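Local coordinates for glutathione synthetase-like effector 30 (Gpa-GSS30-apo) (Globodera pallida, PDB 5OET), which is a glutathione synthetase-like effector of a plant-parasitic nematode, probably derived by neofunctionalization of a housekeeping enzyme that joins gamma-glutamylcysteine to glycine using ATP, at residues A[87-92]-A[457-462]; A[238-243]-A[305-310]. One frame throughout, in Å; residues are numbered along the deposited sequence.

Contact 1 of 2, residues A[87-92]-A[457-462]; sequences LPLSLY and HFVRPN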
loop_
_atom_site.group_PDB
_atom_site.type_symbol
_atom_site.label_atom_id
_atom_site.label_comp_id
_atom_site.label_asym_id
_atom_site.label_seq_id
_atom_site.Cartn_x
_atom_site.Cartn_y
_atom_site.Cartn_z
ATOM N N LEU A 87 -8.162 -5.096 -4.950
ATOM C CA LEU A 87 -8.568 -6.474 -5.176
ATOM C C LEU A 87 -9.887 -6.738 -4.462
ATOM O O LEU A 87 -10.033 -6.380 -3.300
ATOM C CB LEU A 87 -7.500 -7.416 -4.638
ATOM C CG LEU A 87 -6.123 -7.363 -5.323
ATOM C CD1 LEU A 87 -5.108 -8.215 -4.567
ATOM C CD2 LEU A 87 -6.194 -7.792 -6.775
ATOM N N PRO A 88 -10.853 -7.377 -5.134
ATOM C CA PRO A 88 -12.100 -7.617 -4.420
ATOM C C PRO A 88 -11.910 -8.497 -3.168
ATOM O O PRO A 88 -11.136 -9.445 -3.177
ATOM C CB PRO A 88 -12.976 -8.303 -5.473
ATOM C CG PRO A 88 -12.005 -8.963 -6.373
ATOM C CD PRO A 88 -10.884 -7.971 -6.475
ATOM N N LEU A 89 -12.646 -8.151 -2.125
ATOM C CA LEU A 89 -12.442 -8.657 -0.781
ATOM C C LEU A 89 -13.779 -8.841 -0.074
ATOM O O LEU A 89 -14.788 -8.211 -0.415
ATOM C CB LEU A 89 -11.575 -7.681 0.008
ATOM C CG LEU A 89 -12.078 -6.216 0.134
ATOM C CD1 LEU A 89 -12.775 -5.968 1.461
ATOM C CD2 LEU A 89 -10.958 -5.194 -0.017
ATOM N N SER A 90 -13.792 -9.733 0.896
ATOM C CA SER A 90 -14.925 -9.852 1.779
ATOM C C SER A 90 -14.700 -8.791 2.843
ATOM O O SER A 90 -13.539 -8.504 3.194
ATOM C CB SER A 90 -14.987 -11.239 2.398
ATOM O OG SER A 90 -13.806 -11.492 3.126
ATOM N N LEU A 91 -15.787 -8.198 3.336
ATOM C CA LEU A 91 -15.680 -7.111 4.298
ATOM C C LEU A 91 -15.149 -7.610 5.643
ATOM O O LEU A 91 -14.331 -6.932 6.296
ATOM C CB LEU A 91 -17.033 -6.436 4.496
ATOM C CG LEU A 91 -17.079 -5.152 5.348
ATOM C CD1 LEU A 91 -16.148 -4.070 4.852
ATOM C CD2 LEU A 91 -18.484 -4.593 5.377
ATOM N N TYR A 92 -15.610 -8.793 6.038
ATOM C CA TYR A 92 -15.277 -9.379 7.310
ATOM C C TYR A 92 -14.766 -10.776 7.060
ATOM O O TYR A 92 -15.060 -11.378 6.014
ATOM C CB TYR A 92 -16.513 -9.407 8.228
ATOM C CG TYR A 92 -16.868 -8.048 8.790
ATOM C CD1 TYR A 92 -16.075 -7.459 9.767
ATOM C CD2 TYR A 92 -17.984 -7.338 8.321
ATOM C CE1 TYR A 92 -16.370 -6.203 10.271
ATOM C CE2 TYR A 92 -18.300 -6.066 8.825
ATOM C CZ TYR A 92 -17.479 -5.501 9.805
ATOM O OH TYR A 92 -17.754 -4.259 10.341
ATOM N N HIS A 457 -20.159 -10.148 3.276
ATOM C CA HIS A 457 -20.381 -9.034 2.365
ATOM C C HIS A 457 -19.195 -8.892 1.414
ATOM O O HIS A 457 -18.051 -9.025 1.823
ATOM C CB HIS A 457 -20.572 -7.743 3.162
ATOM C CG HIS A 457 -21.427 -7.918 4.371
ATOM N ND1 HIS A 457 -22.787 -8.084 4.295
ATOM C CD2 HIS A 457 -21.108 -7.977 5.685
ATOM C CE1 HIS A 457 -23.272 -8.245 5.514
ATOM N NE2 HIS A 457 -22.272 -8.199 6.375
ATOM N N PHE A 458 -19.468 -8.589 0.153
ATOM C CA PHE A 458 -18.445 -8.543 -0.902
ATOM C C PHE A 458 -18.217 -7.115 -1.414
ATOM O O PHE A 458 -19.148 -6.463 -1.854
ATOM C CB PHE A 458 -18.911 -9.419 -2.067
ATOM C CG PHE A 458 -18.680 -10.894 -1.883
ATOM C CD1 PHE A 458 -18.321 -11.459 -0.656
ATOM C CD2 PHE A 458 -18.851 -11.748 -2.993
ATOM C CE1 PHE A 458 -18.107 -12.834 -0.557
ATOM C CE2 PHE A 458 -18.636 -13.117 -2.888
ATOM C CZ PHE A 458 -18.265 -13.661 -1.664
ATOM N N VAL A 459 -16.979 -6.647 -1.372
ATOM C CA VAL A 459 -16.643 -5.280 -1.756
ATOM C C VAL A 459 -15.890 -5.300 -3.071
ATOM O O VAL A 459 -14.829 -5.892 -3.146
ATOM C CB VAL A 459 -15.749 -4.643 -0.689
ATOM C CG1 VAL A 459 -15.464 -3.181 -1.017
ATOM C CG2 VAL A 459 -16.410 -4.795 0.660
ATOM N N ARG A 460 -16.436 -4.650 -4.096
ATOM C CA ARG A 460 -15.849 -4.654 -5.425
ATOM C C ARG A 460 -15.605 -3.238 -5.901
ATOM O O ARG A 460 -16.351 -2.339 -5.534
ATOM C CB ARG A 460 -16.767 -5.329 -6.418
ATOM C CG ARG A 460 -16.546 -6.823 -6.510
ATOM C CD ARG A 460 -17.631 -7.488 -7.354
ATOM N NE ARG A 460 -18.577 -8.284 -6.551
ATOM C CZ ARG A 460 -19.758 -8.759 -6.978
ATOM N NH1 ARG A 460 -20.195 -8.531 -8.224
ATOM N NH2 ARG A 460 -20.511 -9.487 -6.146
ATOM N N PRO A 461 -14.570 -3.051 -6.750
ATOM C CA PRO A 461 -14.275 -1.804 -7.462
ATOM C C PRO A 461 -15.447 -1.202 -8.250
ATOM O O PRO A 461 -16.081 -1.899 -9.027
ATOM C CB PRO A 461 -13.194 -2.227 -8.446
ATOM C CG PRO A 461 -12.502 -3.366 -7.783
ATOM C CD PRO A 461 -13.521 -4.070 -6.969
ATOM N N ASN A 462 -15.717 0.083 -8.024
ATOM C CA ASN A 462 -16.717 0.868 -8.786
ATOM C C ASN A 462 -18.154 0.308 -8.791
ATOM O O ASN A 462 -18.898 0.531 -9.740
ATOM C CB ASN A 462 -16.200 1.123 -10.217
ATOM C CG ASN A 462 -14.878 1.881 -10.226
ATOM O OD1 ASN A 462 -14.852 3.120 -10.102
ATOM N ND2 ASN A 462 -13.769 1.142 -10.345
#
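The carbonyl O of H457 takes the N-H of L91 at 2.8 Å. The same oxygen has the CA of S90 beside it at 3.2 Å, a CA-H...O contact. S90 and F458 come next as an antiparallel non-hydrogen-bonded pair, and L89 and V459 after them as a hydrogen-bonded pair. V459 N reaches L89 O at 2.9 Å; the return bond from L89 N to V459 O is weak at 3.3 Å. These bridges join strands 83-90 and 454-459 in the large mixed sheet of this glutathione synthetase-like protein, whose family has the ATP-grasp fold. L89 and V459 point to the same face and lie side by side. With L89 CG between its backbone N and carbonyl carbon (chi1 57°), CD1 lies against V459, 3.9 Å from its CB. Helices 196-210 and 44-59 pack on this side, through F200 on L89 and S51 on V459. Beyond the bridges, L91 CB meets H457 CB at 4.0 Å. The rings of Y92 and H457 meet edge to edge, CD2 to CD2 at 4.1 Å. H457 ND1 is hydrogen-bonded to N468 N. At the other end, P88 CB touches the aliphatic CG of R460 at 4.0 Å.

Contact 2 of 2, residues A[238-243]-A[305-310]; sequences LEFGNA and KFVVAV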
loop_
_atom_site.group_PDB
_atom_site.type_symbol
_atom_site.label_atom_id
_atom_site.label_comp_id
_atom_site.label_asym_id
_atom_site.label_seq_id
_atom_site.Cartn_x
_atom_site.Cartn_y
_atom_site.Cartn_z
ATOM N N LEU A 238 21.851 -18.401 -0.459
ATOM C CA LEU A 238 22.949 -18.951 0.335
ATOM C C LEU A 238 23.427 -20.333 -0.125
ATOM O O LEU A 238 24.630 -20.572 -0.150
ATOM C CB LEU A 238 22.580 -19.022 1.813
ATOM C CG LEU A 238 22.439 -17.727 2.605
ATOM C CD1 LEU A 238 21.981 -18.060 4.024
ATOM C CD2 LEU A 238 23.755 -16.965 2.633
ATOM N N GLU A 239 22.512 -21.236 -0.484
ATOM C CA GLU A 239 22.923 -22.560 -0.981
ATOM C C GLU A 239 23.697 -22.485 -2.304
ATOM O O GLU A 239 24.488 -23.359 -2.598
ATOM C CB GLU A 239 21.748 -23.526 -1.170
ATOM C CG GLU A 239 20.770 -23.736 -0.006
ATOM C CD GLU A 239 21.348 -23.619 1.419
ATOM O OE1 GLU A 239 22.329 -24.343 1.768
ATOM O OE2 GLU A 239 20.788 -22.809 2.215
ATOM N N PHE A 240 23.447 -21.461 -3.108
ATOM C CA PHE A 240 24.216 -21.233 -4.336
ATOM C C PHE A 240 25.652 -20.755 -4.031
ATOM O O PHE A 240 26.592 -21.129 -4.727
ATOM C CB PHE A 240 23.498 -20.239 -5.248
ATOM C CG PHE A 240 24.060 -20.176 -6.630
ATOM C CD1 PHE A 240 23.713 -21.124 -7.574
ATOM C CD2 PHE A 240 24.952 -19.165 -6.987
ATOM C CE1 PHE A 240 24.258 -21.068 -8.848
ATOM C CE2 PHE A 240 25.489 -19.107 -8.269
ATOM C CZ PHE A 240 25.145 -20.054 -9.199
ATOM N N GLY A 241 25.793 -19.914 -3.011
ATOM C CA GLY A 241 27.087 -19.633 -2.400
ATOM C C GLY A 241 28.017 -18.716 -3.179
ATOM O O GLY A 241 29.234 -18.908 -3.146
ATOM N N ASN A 242 27.443 -17.721 -3.848
ATOM C CA ASN A 242 28.185 -16.719 -4.608
ATOM C C ASN A 242 27.715 -15.347 -4.144
ATOM O O ASN A 242 26.584 -14.963 -4.430
ATOM C CB ASN A 242 27.890 -16.907 -6.095
ATOM C CG ASN A 242 28.745 -16.028 -7.013
ATOM O OD1 ASN A 242 28.902 -14.816 -6.809
ATOM N ND2 ASN A 242 29.251 -16.644 -8.072
ATOM N N ALA A 243 28.585 -14.621 -3.444
ATOM C CA ALA A 243 28.239 -13.310 -2.866
ATOM C C ALA A 243 27.827 -12.276 -3.889
ATOM O O ALA A 243 27.067 -11.379 -3.553
ATOM C CB ALA A 243 29.394 -12.743 -2.053
ATOM N N LYS A 305 27.419 -10.118 -17.259
ATOM C CA LYS A 305 28.154 -9.693 -16.065
ATOM C C LYS A 305 27.715 -10.367 -14.738
ATOM O O LYS A 305 28.547 -10.588 -13.852
ATOM C CB LYS A 305 28.022 -8.176 -15.948
ATOM C CG LYS A 305 28.892 -7.515 -14.889
ATOM C CD LYS A 305 28.522 -6.049 -14.784
ATOM C CE LYS A 305 29.367 -5.323 -13.752
ATOM N NZ LYS A 305 28.788 -3.987 -13.376
ATOM N N PHE A 306 26.429 -10.679 -14.591
ATOM C CA PHE A 306 25.884 -11.126 -13.315
ATOM C C PHE A 306 25.498 -12.579 -13.352
ATOM O O PHE A 306 24.705 -12.988 -14.182
ATOM C CB PHE A 306 24.677 -10.285 -12.940
ATOM C CG PHE A 306 25.026 -8.867 -12.628
ATOM C CD1 PHE A 306 25.659 -8.545 -11.425
ATOM C CD2 PHE A 306 24.755 -7.843 -13.542
ATOM C CE1 PHE A 306 26.007 -7.229 -11.139
ATOM C CE2 PHE A 306 25.103 -6.529 -13.263
ATOM C CZ PHE A 306 25.722 -6.222 -12.057
ATOM N N VAL A 307 26.059 -13.345 -12.417
ATOM C CA VAL A 307 25.684 -14.726 -12.233
ATOM C C VAL A 307 24.339 -14.726 -11.505
ATOM O O VAL A 307 24.060 -13.874 -10.675
ATOM C CB VAL A 307 26.787 -15.523 -11.504
ATOM C CG1 VAL A 307 26.426 -16.997 -11.414
ATOM C CG2 VAL A 307 28.115 -15.388 -12.255
ATOM N N VAL A 308 23.465 -15.643 -11.895
ATOM C CA VAL A 308 22.122 -15.714 -11.346
ATOM C C VAL A 308 22.093 -16.953 -10.480
ATOM O O VAL A 308 22.288 -18.058 -10.984
ATOM C CB VAL A 308 21.060 -15.813 -12.455
ATOM C CG1 VAL A 308 19.679 -16.006 -11.860
ATOM C CG2 VAL A 308 21.063 -14.576 -13.331
ATOM N N ALA A 309 21.866 -16.755 -9.184
ATOM C CA ALA A 309 21.810 -17.841 -8.203
ATOM C C ALA A 309 20.450 -18.551 -8.198
ATOM O O ALA A 309 20.381 -19.779 -8.089
ATOM C CB ALA A 309 22.125 -17.315 -6.813
ATOM N N VAL A 310 19.373 -17.772 -8.304
ATOM C CA VAL A 310 18.006 -18.260 -8.227
ATOM C C VAL A 310 17.212 -17.661 -9.360
ATOM O O VAL A 310 17.254 -16.459 -9.544
ATOM C CB VAL A 310 17.342 -17.797 -6.922
ATOM C CG1 VAL A 310 15.932 -18.378 -6.782
ATOM C CG2 VAL A 310 18.208 -18.161 -5.734
#
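The F240 ring lies with one face over A309. A309 CA stands 3.6 Å from the ring centroid and 13° off the ring normal, a CH-pi contact over the centre of the ring. A309 CB sits nearer the inner part of the ring, 3.4 Å from F240 CD2. The far end of the ring reaches V307, with F240 CE2 3.9 Å from V307 CG1. The F240 and V307 side chains cross at about a right angle. F240 CG is anti to its backbone N (chi1 -168°), which carries the ring from the helix end out over the strand. V308 points away from the helix, and its carbonyl O meets the ring obliquely, 3.9 Å from F240 CZ. The contact is made by apolar packing. Past the helix end, N242 adds a lesser contact at the margin, with ND2 4.4 Å from V307 CB. The chain turns a corner at A309, where its backbone bonds to both V246 and I336. The arrangement packs the C-terminal end of helix 225-240 on strand 306-314. That strand pairs in parallel with 246-251 and 336-337 and antiparallel with 300-302, while W237, in the last turn of the helix, also touches A309.

Overall arrangement
Contacts 1 and 2 lie in separate sheets of one chain. Their centres are about 41 Å apart, and their nearest atoms are about 23 Å apart. Contact 1 pairs two strands of the large mixed sheet. Contact 2 packs a helix end on a strand of the six-stranded mixed sheet. Along the chain the order is 87-92, 238-243, 305-310, 457-462, which nests contact 2 inside the loop closed by contact 1. The long-range pairing of contact 1 thus brings early and late parts of the chain together, while contact 2 joins parts closer in sequence. The 364 residues between the segments of contact 1 include the whole six-stranded sheet and helix 225-240.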